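Local coordinates for protein glycosyltransferase Gtf1 (Streptococcus pneumoniae, PDB 4PQG) that is a glycosyltransferase of the two-domain GT-B fold that binds uridine-5'-diphosphate, at residues Ile311-Ile316 with Glu412-Thr417; Leu406-Ser411 with Ile429-Pro434; Leu416-Ala421 with Tyr435-Phe440; Asn446-Pro451 with Glu479-Tyr484. One frame throughout, in Å; residues are numbered along the deposited sequence.

Contact 1: residues Ile311-Ile316 with Glu412-Thr417; sequences IPVGSI and EGFGLT. With NAG (2-acetamido-2-deoxy-beta-D-glucopyranose), chain D; UDP (uridine-5'-diphosphate), chain C.
The Phe414 ring is approached obliquely by Val313 and Pro312. Val313 CG2 comes to 3.5 Å from Phe414 CD2, and Pro312 CB lies 3.9 Å from Phe414 CZ at the far end of the ring; O4 of NAG sits at the edge, near the ring plane. With CG anti to the backbone N (chi1 -173°), Phe414 sends its ring toward the 311-316 loop, and Phe440 meets it edge-to-face. Leu416 CD2 extends the apolar patch, reaching Gly314 CA at 3.6 Å.

No hydrogen bond joins the two segments; several polar groups of 412-417 bond instead to NAG and UDP. Backbone N-H groups of Gly413, Phe414 and Gly415 donate to O7, O3 and O4 of NAG, and O3 in turn donates to Glu412 OE1 (2.6 Å), while Glu412 OE2 is paired with Lys341. Gly415 is the N-cap of helix 416-423, whose first amides grip the alpha phosphate of UDP: Leu416 N to O1A at 2.8 Å and Thr417 N to O2A along a nearly straight bond (173°). Diphosphate at a helix N-terminus is a familiar GT-B feature, and the helix dipole would probably stabilise its negative charge, while Phe414 and Leu416 pack beside the loop 311-316.

Contact 2: residues Leu406-Ser411 with Ile429-Pro434; sequences LTASTS and IGFDVP. With NAG (2-acetamido-2-deoxy-beta-D-glucopyranose), chain D.
Leu406 and Ile429 lie side by side and point the same way, as expected of parallel neighbours in the Rossmann-like sheet of this GT-B domain. Leu406 CD2 touches Ile429 CB at 3.9 Å, on the sheet face also covered by Ile469 of helix 458-474. Between the two segments a single direct bond, Thr407 N to Ile429 O (3.1 Å, 163° at the hydrogen), is made before they part, and Gly430 CA makes a CH...O contact with Thr407 O.

Beyond this point Phe431 turns toward the 406-411 segment and lies alongside Thr410, pointing the same way. The Ala408 and Ser409 carbonyl oxygens both meet the ring at its edge, in its plane, with Ala408 O 3.3 Å from Phe431 CE2; such an approach suits the slightly positive rim of an aromatic ring. Val433 also turns toward the loop, and its CG2 branch, set between the backbone N and carbonyl carbon (chi1 of CG1 -73°), approaches Thr410 O at 3.5 Å.

Water fills in where direct backbone pairing stops. One molecule accepts from Phe431 N and donates to Ser409 O. A second accepts from Ser411 OG at 2.6 Å and donates to Pro434 O at 2.8 Å.

Contact 3: residues Leu416-Ala421 with Tyr435-Phe440; sequences LTLMEA and YGNQTF. With UDP (uridine-5'-diphosphate), chain C.
Leu418 and Phe440 turn their side chains toward each other, and Leu418 CB rests 3.7 Å from Phe440 CD2. The leucine keeps CG anti to its carbonyl carbon (chi1 -51°) and an extended chi2, which carries CD1 past the ring to Asn437. There CD1 is 3.3 Å from Asn437 OD1, the two side chains crossing at about a right angle, while Asn437 ND2 is held by Phe431 O. Met419 differs: its CG is anti to the backbone N (chi1 -179°), which leads the chain away from helix 436-440, and a bend at chi3 turns the methyl CE. Its CB nevertheless touches Phe440 CZ at 3.8 Å. The Phe440 ring is sandwiched, with Met419 N over the centre of one face and Thr439 CG2 over the opposite face.

The two short helices belong to the same GT-B domain and run almost parallel, at 15° with axes 10.0 Å apart, so Leu418 and Phe440 bridge most of the gap. Helix 416-423 meets UDP on another side: the extended Glu420 chain brings both carboxylate oxygens to the ribose, where O2' donates to OE1 (2.6 Å) and O3' to OE2 (3.1 Å). On the second helix, Tyr435 O takes two donors, Thr439 N and Thr439 OG1, the hydroxyl standing above the carbonyl plane.

Contact 4: residues Asn446-Pro451 with Glu479-Tyr484; sequences NGYLIP and EAMRAY
A Met-aromatic contact joins strand 447-450, at one border of the parallel Rossmann-like sheet in this GT-B domain, to helix 478-489: Met481 meets the Tyr448 ring over one face. The methyl does the touching. Met481 CE lies 4.0 Å from the ring centroid, 25° off the normal and displaced toward the rim, which fits a CH-pi interaction; the closest ring atom is Tyr448 CZ at 3.6 Å. Met481 SD stands farther back above the same face, 5.2 Å from the centroid, so the sulfur contributes at a distance only. An extended chain beyond CG (chi2 178°, chi3 172°) makes this reach possible, and the two side chains cross at about a right angle. Lys468 of helix 458-474 also engages the tyrosine ring, through a cation-pi interaction.

On its way to the ring, Met481 runs along the backbone at Gly447. SD is 3.6 Å from Gly447 N, an amide buried by the contact and lacking any partner in the model, and CE lies at the same distance from Gly447 O. The other half of the interface centres on Asn446, whose backbone comes closest to the helix: its CA is 4.0 Å from that of Met481. No hydrogen bond crosses here. The Asn446 amide group is engaged outside the two segments, its OD1 by Glu442 N and its ND2 by Phe440 O, which leaves the methylene to pack on the helix. Asn446 CB lies against Met481 O and, 3.8 Å away, against Tyr484 CB.

All four contacts are largely buried, but their depth differs: contact 1 is centred about 13 Å from the middle of the chain and contact 4 about 28 Å. Contacts 1 and 3 share Leu416 and Thr417 on helix 416-423 and both touch UDP, combining apolar packing with polar bonds to the bound groups. Contact 2 is the one with a direct strand-to-strand bond and bridging waters. Contact 4, away from NAG and UDP, relies on methionine and aromatic packing. Contacts 2 and 4 lie on neighbouring strands of one sheet, where Gly430 O probably accepts from Ile450 N, while the amide nitrogens of Tyr435 and Gly436 in contact 3 probably bond to Glu412 O of contact 1.

Contact 1: residues Ile311-Ile316 with Glu412-Thr417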
# COMPACT_ATOMS: atom_id res chain seq x y z
N ILE A 311 -0.80 -8.38 16.90
CA ILE A 311 0.08 -9.06 15.96
C ILE A 311 0.73 -7.99 15.10
O ILE A 311 0.04 -7.31 14.34
CB ILE A 311 -0.66 -10.06 15.05
CG1 ILE A 311 -1.63 -10.95 15.85
CG2 ILE A 311 0.34 -10.90 14.26
CD1 ILE A 311 -2.61 -11.69 14.97
N PRO A 312 2.06 -7.82 15.24
CA PRO A 312 2.80 -6.85 14.44
C PRO A 312 2.55 -7.09 12.95
O PRO A 312 2.55 -8.24 12.53
CB PRO A 312 4.25 -7.16 14.78
CG PRO A 312 4.20 -7.67 16.18
CD PRO A 312 2.92 -8.46 16.27
N VAL A 313 2.35 -6.01 12.19
CA VAL A 313 2.10 -6.07 10.75
C VAL A 313 3.36 -6.41 9.97
O VAL A 313 3.31 -6.72 8.79
CB VAL A 313 1.46 -4.77 10.18
CG1 VAL A 313 0.04 -4.59 10.68
CG2 VAL A 313 2.31 -3.54 10.50
N GLY A 314 4.50 -6.34 10.63
CA GLY A 314 5.76 -6.70 9.96
C GLY A 314 6.64 -7.50 10.89
O GLY A 314 6.44 -7.51 12.10
N SER A 315 7.63 -8.17 10.31
CA SER A 315 8.65 -8.85 11.09
C SER A 315 9.92 -8.87 10.25
O SER A 315 9.86 -8.62 9.05
CB SER A 315 8.19 -10.27 11.47
OG SER A 315 7.88 -11.03 10.31
N ILE A 316 11.06 -9.15 10.88
CA ILE A 316 12.35 -9.11 10.21
C ILE A 316 12.83 -10.56 10.05
O ILE A 316 12.93 -11.29 11.04
CB ILE A 316 13.37 -8.32 11.06
CG1 ILE A 316 12.93 -6.86 11.23
CG2 ILE A 316 14.75 -8.36 10.44
CD1 ILE A 316 13.59 -6.16 12.40
N GLU A 412 2.32 6.89 14.21
CA GLU A 412 2.43 5.61 13.48
C GLU A 412 1.73 4.48 14.20
O GLU A 412 2.01 4.21 15.37
CB GLU A 412 3.89 5.22 13.22
CG GLU A 412 4.68 6.20 12.36
CD GLU A 412 4.28 6.22 10.88
OE1 GLU A 412 3.63 5.26 10.39
OE2 GLU A 412 4.67 7.20 10.20
N GLY A 413 0.84 3.80 13.48
CA GLY A 413 0.23 2.59 13.97
C GLY A 413 1.31 1.57 14.31
O GLY A 413 1.19 0.80 15.27
N PHE A 414 2.37 1.56 13.51
CA PHE A 414 3.46 0.63 13.69
C PHE A 414 4.71 1.23 13.08
O PHE A 414 5.69 1.51 13.80
CB PHE A 414 3.16 -0.70 13.00
CG PHE A 414 4.19 -1.78 13.29
CD1 PHE A 414 4.31 -2.32 14.57
CD2 PHE A 414 5.03 -2.25 12.28
CE1 PHE A 414 5.23 -3.32 14.84
CE2 PHE A 414 5.96 -3.26 12.55
CZ PHE A 414 6.06 -3.79 13.83
N GLY A 415 4.66 1.45 11.77
CA GLY A 415 5.78 2.03 11.03
C GLY A 415 6.77 1.01 10.54
O GLY A 415 7.83 0.78 11.16
N LEU A 416 6.46 0.40 9.40
CA LEU A 416 7.27 -0.64 8.85
C LEU A 416 8.71 -0.21 8.56
O LEU A 416 9.63 -0.99 8.76
CB LEU A 416 6.61 -1.23 7.59
CG LEU A 416 5.38 -2.12 7.86
CD1 LEU A 416 4.58 -2.41 6.59
CD2 LEU A 416 5.71 -3.40 8.61
N THR A 417 8.92 1.03 8.08
CA THR A 417 10.29 1.52 7.85
C THR A 417 11.10 1.71 9.15
O THR A 417 12.34 1.68 9.12
CB THR A 417 10.36 2.84 7.06
OG1 THR A 417 9.70 3.88 7.82
CG2 THR A 417 9.71 2.67 5.67
C1 NAG D . -0.05 2.44 8.18
C2 NAG D . 0.34 3.23 9.42
C3 NAG D . 1.68 2.55 9.70
C4 NAG D . 1.57 1.02 9.72
C5 NAG D . 0.80 0.50 8.48
C6 NAG D . 0.70 -1.02 8.37
C7 NAG D . 0.31 5.60 10.00
C8 NAG D . 0.64 6.98 9.51
N2 NAG D . 0.57 4.63 9.14
O1 NAG D . -0.65 3.06 7.08
O3 NAG D . 2.30 3.05 10.88
O4 NAG D . 2.87 0.48 9.73
O5 NAG D . -0.48 1.14 8.52
O6 NAG D . -0.13 -1.45 9.42
O7 NAG D . -0.17 5.42 11.13
N1 UDP C . 8.56 1.74 1.04
C2 UDP C . 9.28 1.25 -0.07
N3 UDP C . 10.04 2.08 -0.76
C4 UDP C . 10.16 3.38 -0.46
C5 UDP C . 9.46 3.91 0.63
C6 UDP C . 8.65 3.04 1.38
O2 UDP C . 9.22 0.04 -0.40
O4 UDP C . 10.90 4.10 -1.17
C1' UDP C . 7.76 0.78 1.82
C2' UDP C . 8.48 0.49 3.13
O2' UDP C . 9.47 -0.56 3.04
C3' UDP C . 7.37 0.12 4.10
C4' UDP C . 6.14 0.82 3.53
O4' UDP C . 6.50 1.32 2.23
O3' UDP C . 7.15 -1.30 4.11
C5' UDP C . 5.68 2.00 4.38
O5' UDP C . 5.10 1.50 5.57
PA UDP C . 5.03 2.38 6.91
O1A UDP C . 4.35 1.58 7.98
O2A UDP C . 6.44 2.88 7.17
O3A UDP C . 4.28 3.76 6.53
PB UDP C . 2.79 4.04 6.01
O1B UDP C . 2.35 5.26 6.79
O2B UDP C . 2.94 4.27 4.51
O3B UDP C . 1.96 2.82 6.39

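Contact 2: residues Leu406-Ser411 with Ile429-Pro434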
# COMPACT_ATOMS: atom_id res chain seq x y z
N LEU A 406 15.89 9.08 10.22
CA LEU A 406 15.06 10.20 10.73
C LEU A 406 13.56 10.10 10.38
O LEU A 406 13.21 9.76 9.27
CB LEU A 406 15.57 11.52 10.16
CG LEU A 406 17.04 11.91 10.31
CD1 LEU A 406 17.26 13.28 9.67
CD2 LEU A 406 17.43 11.93 11.78
N THR A 407 12.70 10.46 11.33
CA THR A 407 11.25 10.50 11.13
C THR A 407 10.75 11.70 11.91
O THR A 407 11.18 11.94 13.05
CB THR A 407 10.54 9.21 11.62
OG1 THR A 407 9.13 9.47 11.79
CG2 THR A 407 11.10 8.74 12.98
N ALA A 408 9.87 12.45 11.25
CA ALA A 408 9.11 13.55 11.84
C ALA A 408 7.62 13.25 11.76
O ALA A 408 6.78 14.14 11.89
CB ALA A 408 9.45 14.83 11.11
N SER A 409 7.27 11.99 11.50
CA SER A 409 5.88 11.58 11.52
C SER A 409 5.30 11.81 12.90
O SER A 409 5.92 11.47 13.93
CB SER A 409 5.74 10.10 11.12
OG SER A 409 4.39 9.68 11.23
N THR A 410 4.11 12.40 12.93
CA THR A 410 3.44 12.70 14.17
C THR A 410 2.59 11.54 14.71
O THR A 410 1.99 11.65 15.78
CB THR A 410 2.62 14.01 14.05
OG1 THR A 410 2.01 14.07 12.75
CG2 THR A 410 3.56 15.21 14.19
N SER A 411 2.55 10.42 13.97
CA SER A 411 1.78 9.25 14.41
C SER A 411 2.06 8.02 13.56
O SER A 411 2.04 8.10 12.33
CB SER A 411 0.27 9.56 14.38
OG SER A 411 -0.49 8.39 14.66
N ILE A 429 15.86 8.74 15.11
CA ILE A 429 15.48 9.99 15.80
C ILE A 429 14.06 10.37 15.39
O ILE A 429 13.81 10.61 14.21
CB ILE A 429 16.46 11.14 15.48
CG1 ILE A 429 17.90 10.77 15.87
CG2 ILE A 429 16.01 12.42 16.17
CD1 ILE A 429 18.96 11.75 15.37
N GLY A 430 13.14 10.43 16.35
CA GLY A 430 11.75 10.76 16.05
C GLY A 430 10.98 11.39 17.20
O GLY A 430 11.50 11.52 18.31
N PHE A 431 9.75 11.78 16.92
CA PHE A 431 8.89 12.36 17.94
C PHE A 431 8.46 11.32 18.98
O PHE A 431 8.26 10.14 18.66
CB PHE A 431 7.64 12.96 17.31
CG PHE A 431 7.86 14.29 16.64
CD1 PHE A 431 8.33 15.40 17.35
CD2 PHE A 431 7.54 14.45 15.29
CE1 PHE A 431 8.48 16.63 16.72
CE2 PHE A 431 7.71 15.68 14.66
CZ PHE A 431 8.18 16.77 15.38
N ASP A 432 8.32 11.78 20.23
CA ASP A 432 7.80 10.95 21.31
C ASP A 432 6.28 10.85 21.18
O ASP A 432 5.54 11.52 21.91
CB ASP A 432 8.19 11.56 22.66
CG ASP A 432 8.00 10.60 23.83
OD1 ASP A 432 7.45 9.49 23.64
OD2 ASP A 432 8.42 10.94 24.95
N VAL A 433 5.83 10.05 20.22
CA VAL A 433 4.40 9.94 19.92
C VAL A 433 4.05 8.48 19.69
O VAL A 433 4.88 7.72 19.21
CB VAL A 433 3.98 10.79 18.69
CG1 VAL A 433 3.97 12.28 19.02
CG2 VAL A 433 4.85 10.49 17.47
N PRO A 434 2.82 8.08 20.05
CA PRO A 434 2.41 6.69 19.83
C PRO A 434 2.10 6.40 18.34
O PRO A 434 1.91 7.32 17.57
CB PRO A 434 1.15 6.56 20.69
CG PRO A 434 0.59 7.94 20.75
CD PRO A 434 1.75 8.89 20.67
C1 NAG D . -0.05 2.44 8.18
C2 NAG D . 0.34 3.23 9.42
C3 NAG D . 1.68 2.55 9.70
C4 NAG D . 1.57 1.02 9.72
C5 NAG D . 0.80 0.50 8.48
C6 NAG D . 0.70 -1.02 8.37
C7 NAG D . 0.31 5.60 10.00
C8 NAG D . 0.64 6.98 9.51
N2 NAG D . 0.57 4.63 9.14
O1 NAG D . -0.65 3.06 7.08
O3 NAG D . 2.30 3.05 10.88
O4 NAG D . 2.87 0.48 9.73
O5 NAG D . -0.48 1.14 8.52
O6 NAG D . -0.13 -1.45 9.42
O7 NAG D . -0.17 5.42 11.13
O HOH W 1 8.55 11.07 14.36
O HOH W 2 -0.70 8.13 17.22

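Contact 3: residues Leu416-Ala421 with Tyr435-Phe440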
# COMPACT_ATOMS: atom_id res chain seq x y z
N LEU A 416 6.46 0.40 9.40
CA LEU A 416 7.27 -0.64 8.85
C LEU A 416 8.71 -0.21 8.56
O LEU A 416 9.63 -0.99 8.76
CB LEU A 416 6.61 -1.23 7.59
CG LEU A 416 5.38 -2.12 7.86
CD1 LEU A 416 4.58 -2.41 6.59
CD2 LEU A 416 5.71 -3.40 8.61
N THR A 417 8.92 1.03 8.08
CA THR A 417 10.29 1.52 7.85
C THR A 417 11.10 1.71 9.15
O THR A 417 12.34 1.68 9.12
CB THR A 417 10.36 2.84 7.06
OG1 THR A 417 9.70 3.88 7.82
CG2 THR A 417 9.71 2.67 5.67
N LEU A 418 10.41 1.89 10.28
CA LEU A 418 11.10 1.95 11.58
C LEU A 418 11.65 0.57 11.96
O LEU A 418 12.79 0.44 12.39
CB LEU A 418 10.16 2.49 12.66
CG LEU A 418 9.38 3.79 12.43
CD1 LEU A 418 8.50 4.07 13.64
CD2 LEU A 418 10.30 4.96 12.13
N MET A 419 10.82 -0.45 11.78
CA MET A 419 11.23 -1.85 11.99
C MET A 419 12.35 -2.25 11.02
O MET A 419 13.36 -2.83 11.40
CB MET A 419 10.03 -2.79 11.80
CG MET A 419 10.37 -4.27 12.01
SD MET A 419 9.12 -5.37 11.33
CE MET A 419 9.47 -5.16 9.58
N GLU A 420 12.14 -1.92 9.75
CA GLU A 420 13.13 -2.19 8.73
C GLU A 420 14.44 -1.48 9.06
O GLU A 420 15.51 -2.10 9.01
CB GLU A 420 12.59 -1.80 7.35
CG GLU A 420 11.49 -2.75 6.85
CD GLU A 420 10.61 -2.18 5.72
OE1 GLU A 420 11.02 -1.19 5.07
OE2 GLU A 420 9.49 -2.73 5.51
N ALA A 421 14.36 -0.20 9.41
CA ALA A 421 15.55 0.57 9.81
C ALA A 421 16.34 -0.07 10.97
O ALA A 421 17.54 -0.23 10.87
CB ALA A 421 15.17 2.02 10.10
N TYR A 435 2.10 5.13 17.93
CA TYR A 435 2.56 3.99 18.74
C TYR A 435 3.97 3.55 18.38
O TYR A 435 4.75 3.14 19.25
CB TYR A 435 1.58 2.83 18.58
CG TYR A 435 0.19 3.25 18.96
CD1 TYR A 435 -0.20 3.28 20.29
CD2 TYR A 435 -0.73 3.65 17.98
CE1 TYR A 435 -1.47 3.69 20.66
CE2 TYR A 435 -2.01 4.03 18.33
CZ TYR A 435 -2.39 4.06 19.66
OH TYR A 435 -3.65 4.47 20.02
N GLY A 436 4.30 3.64 17.09
CA GLY A 436 5.54 3.05 16.57
C GLY A 436 6.84 3.57 17.13
O GLY A 436 7.75 2.79 17.45
N ASN A 437 6.95 4.89 17.26
CA ASN A 437 8.17 5.52 17.77
C ASN A 437 8.46 5.08 19.20
O ASN A 437 9.60 4.85 19.56
CB ASN A 437 8.06 7.05 17.72
CG ASN A 437 8.36 7.61 16.34
OD1 ASN A 437 8.50 6.86 15.36
ND2 ASN A 437 8.46 8.93 16.25
N GLN A 438 7.40 4.95 19.98
CA GLN A 438 7.53 4.50 21.36
C GLN A 438 7.84 3.00 21.46
O GLN A 438 8.42 2.56 22.45
CB GLN A 438 6.30 4.90 22.17
CG GLN A 438 6.19 6.41 22.37
CD GLN A 438 4.81 6.87 22.79
OE1 GLN A 438 3.86 6.09 22.81
NE2 GLN A 438 4.70 8.16 23.11
N THR A 439 7.48 2.23 20.43
CA THR A 439 7.88 0.82 20.31
C THR A 439 9.36 0.66 19.88
O THR A 439 10.10 -0.18 20.44
CB THR A 439 6.95 0.05 19.31
OG1 THR A 439 5.59 0.15 19.76
CG2 THR A 439 7.30 -1.41 19.26
N PHE A 440 9.81 1.44 18.91
CA PHE A 440 11.12 1.20 18.30
C PHE A 440 12.29 2.05 18.78
O PHE A 440 13.44 1.74 18.47
CB PHE A 440 11.02 1.27 16.77
CG PHE A 440 10.13 0.22 16.17
CD1 PHE A 440 10.47 -1.13 16.27
CD2 PHE A 440 8.95 0.57 15.54
CE1 PHE A 440 9.65 -2.11 15.74
CE2 PHE A 440 8.12 -0.41 15.00
CZ PHE A 440 8.48 -1.75 15.09
N1 UDP C . 8.56 1.74 1.04
C2 UDP C . 9.28 1.25 -0.07
N3 UDP C . 10.04 2.08 -0.76
C4 UDP C . 10.16 3.38 -0.46
C5 UDP C . 9.46 3.91 0.63
C6 UDP C . 8.65 3.04 1.38
O2 UDP C . 9.22 0.04 -0.40
O4 UDP C . 10.90 4.10 -1.17
C1' UDP C . 7.76 0.78 1.82
C2' UDP C . 8.48 0.49 3.13
O2' UDP C . 9.47 -0.56 3.04
C3' UDP C . 7.37 0.12 4.10
C4' UDP C . 6.14 0.82 3.53
O4' UDP C . 6.50 1.32 2.23
O3' UDP C . 7.15 -1.30 4.11
C5' UDP C . 5.68 2.00 4.38
O5' UDP C . 5.10 1.50 5.57
PA UDP C . 5.03 2.38 6.91
O1A UDP C . 4.35 1.58 7.98
O2A UDP C . 6.44 2.88 7.17
O3A UDP C . 4.28 3.76 6.53
PB UDP C . 2.79 4.04 6.01
O1B UDP C . 2.35 5.26 6.79
O2B UDP C . 2.94 4.27 4.51
O3B UDP C . 1.96 2.82 6.39

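Contact 4: residues Asn446-Pro451 with Glu479-Tyr484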
# COMPACT_ATOMS: atom_id res chain seq x y z
N ASN A 446 19.02 3.75 21.63
CA ASN A 446 19.16 3.50 20.19
C ASN A 446 18.82 4.72 19.34
O ASN A 446 18.54 4.61 18.15
CB ASN A 446 18.38 2.24 19.75
CG ASN A 446 16.88 2.48 19.66
OD1 ASN A 446 16.28 3.07 20.57
ND2 ASN A 446 16.27 2.02 18.57
N GLY A 447 18.89 5.89 19.96
CA GLY A 447 18.55 7.13 19.27
C GLY A 447 17.91 8.07 20.26
O GLY A 447 18.23 8.03 21.47
N TYR A 448 17.00 8.90 19.77
CA TYR A 448 16.35 9.91 20.59
C TYR A 448 14.86 10.10 20.29
O TYR A 448 14.44 10.12 19.14
CB TYR A 448 17.01 11.26 20.39
CG TYR A 448 18.47 11.33 20.73
CD1 TYR A 448 18.92 11.17 22.05
CD2 TYR A 448 19.41 11.58 19.73
CE1 TYR A 448 20.28 11.25 22.35
CE2 TYR A 448 20.75 11.66 20.03
CZ TYR A 448 21.18 11.50 21.33
OH TYR A 448 22.53 11.59 21.59
N LEU A 449 14.08 10.24 21.36
CA LEU A 449 12.72 10.66 21.27
C LEU A 449 12.65 12.16 21.54
O LEU A 449 13.10 12.63 22.58
CB LEU A 449 11.85 9.88 22.24
CG LEU A 449 11.55 8.42 21.87
CD1 LEU A 449 10.91 7.69 23.04
CD2 LEU A 449 10.67 8.31 20.64
N ILE A 450 12.09 12.90 20.60
CA ILE A 450 11.96 14.35 20.73
C ILE A 450 10.55 14.71 21.18
O ILE A 450 9.59 14.30 20.53
CB ILE A 450 12.34 15.05 19.41
CG1 ILE A 450 13.81 14.72 19.08
CG2 ILE A 450 12.07 16.55 19.47
CD1 ILE A 450 14.36 15.32 17.81
N PRO A 451 10.42 15.47 22.29
CA PRO A 451 9.10 15.88 22.76
C PRO A 451 8.36 16.56 21.63
O PRO A 451 8.96 17.30 20.86
CB PRO A 451 9.41 16.91 23.86
CG PRO A 451 10.80 16.59 24.30
CD PRO A 451 11.50 16.07 23.08
N GLU A 479 28.03 3.86 17.38
CA GLU A 479 28.28 2.43 17.61
C GLU A 479 27.33 1.82 18.62
O GLU A 479 26.69 0.79 18.34
CB GLU A 479 29.72 2.19 18.06
CG GLU A 479 30.74 2.19 16.93
CD GLU A 479 32.04 1.48 17.31
OE1 GLU A 479 32.21 1.11 18.50
OE2 GLU A 479 32.90 1.29 16.42
N ALA A 480 27.23 2.43 19.80
CA ALA A 480 26.36 1.92 20.86
C ALA A 480 24.87 1.90 20.44
O ALA A 480 24.14 0.95 20.74
CB ALA A 480 26.53 2.75 22.13
N MET A 481 24.43 2.95 19.76
CA MET A 481 23.03 3.06 19.31
C MET A 481 22.65 2.04 18.24
O MET A 481 21.61 1.38 18.33
CB MET A 481 22.74 4.48 18.83
CG MET A 481 22.52 5.45 19.96
SD MET A 481 22.25 7.11 19.34
CE MET A 481 21.80 7.95 20.86
N ARG A 482 23.49 1.90 17.22
CA ARG A 482 23.32 0.83 16.24
C ARG A 482 23.18 -0.54 16.92
O ARG A 482 22.26 -1.31 16.61
CB ARG A 482 24.46 0.83 15.22
CG ARG A 482 24.65 -0.48 14.47
CD ARG A 482 25.57 -0.34 13.28
NE ARG A 482 26.94 0.02 13.68
CZ ARG A 482 27.55 1.17 13.38
NH1 ARG A 482 28.79 1.38 13.78
NH2 ARG A 482 26.92 2.11 12.68
N ALA A 483 24.07 -0.83 17.87
CA ALA A 483 24.08 -2.13 18.54
C ALA A 483 22.77 -2.34 19.29
O ALA A 483 22.20 -3.43 19.29
CB ALA A 483 25.28 -2.23 19.48
N TYR A 484 22.29 -1.27 19.89
CA TYR A 484 21.03 -1.31 20.61
C TYR A 484 19.82 -1.49 19.66
O TYR A 484 18.85 -2.16 20.02
CB TYR A 484 20.87 -0.08 21.50
CG TYR A 484 20.03 -0.35 22.71
CD1 TYR A 484 20.62 -0.67 23.94
CD2 TYR A 484 18.63 -0.32 22.63
CE1 TYR A 484 19.84 -0.93 25.06
CE2 TYR A 484 17.84 -0.57 23.73
CZ TYR A 484 18.45 -0.88 24.94
OH TYR A 484 17.66 -1.12 26.03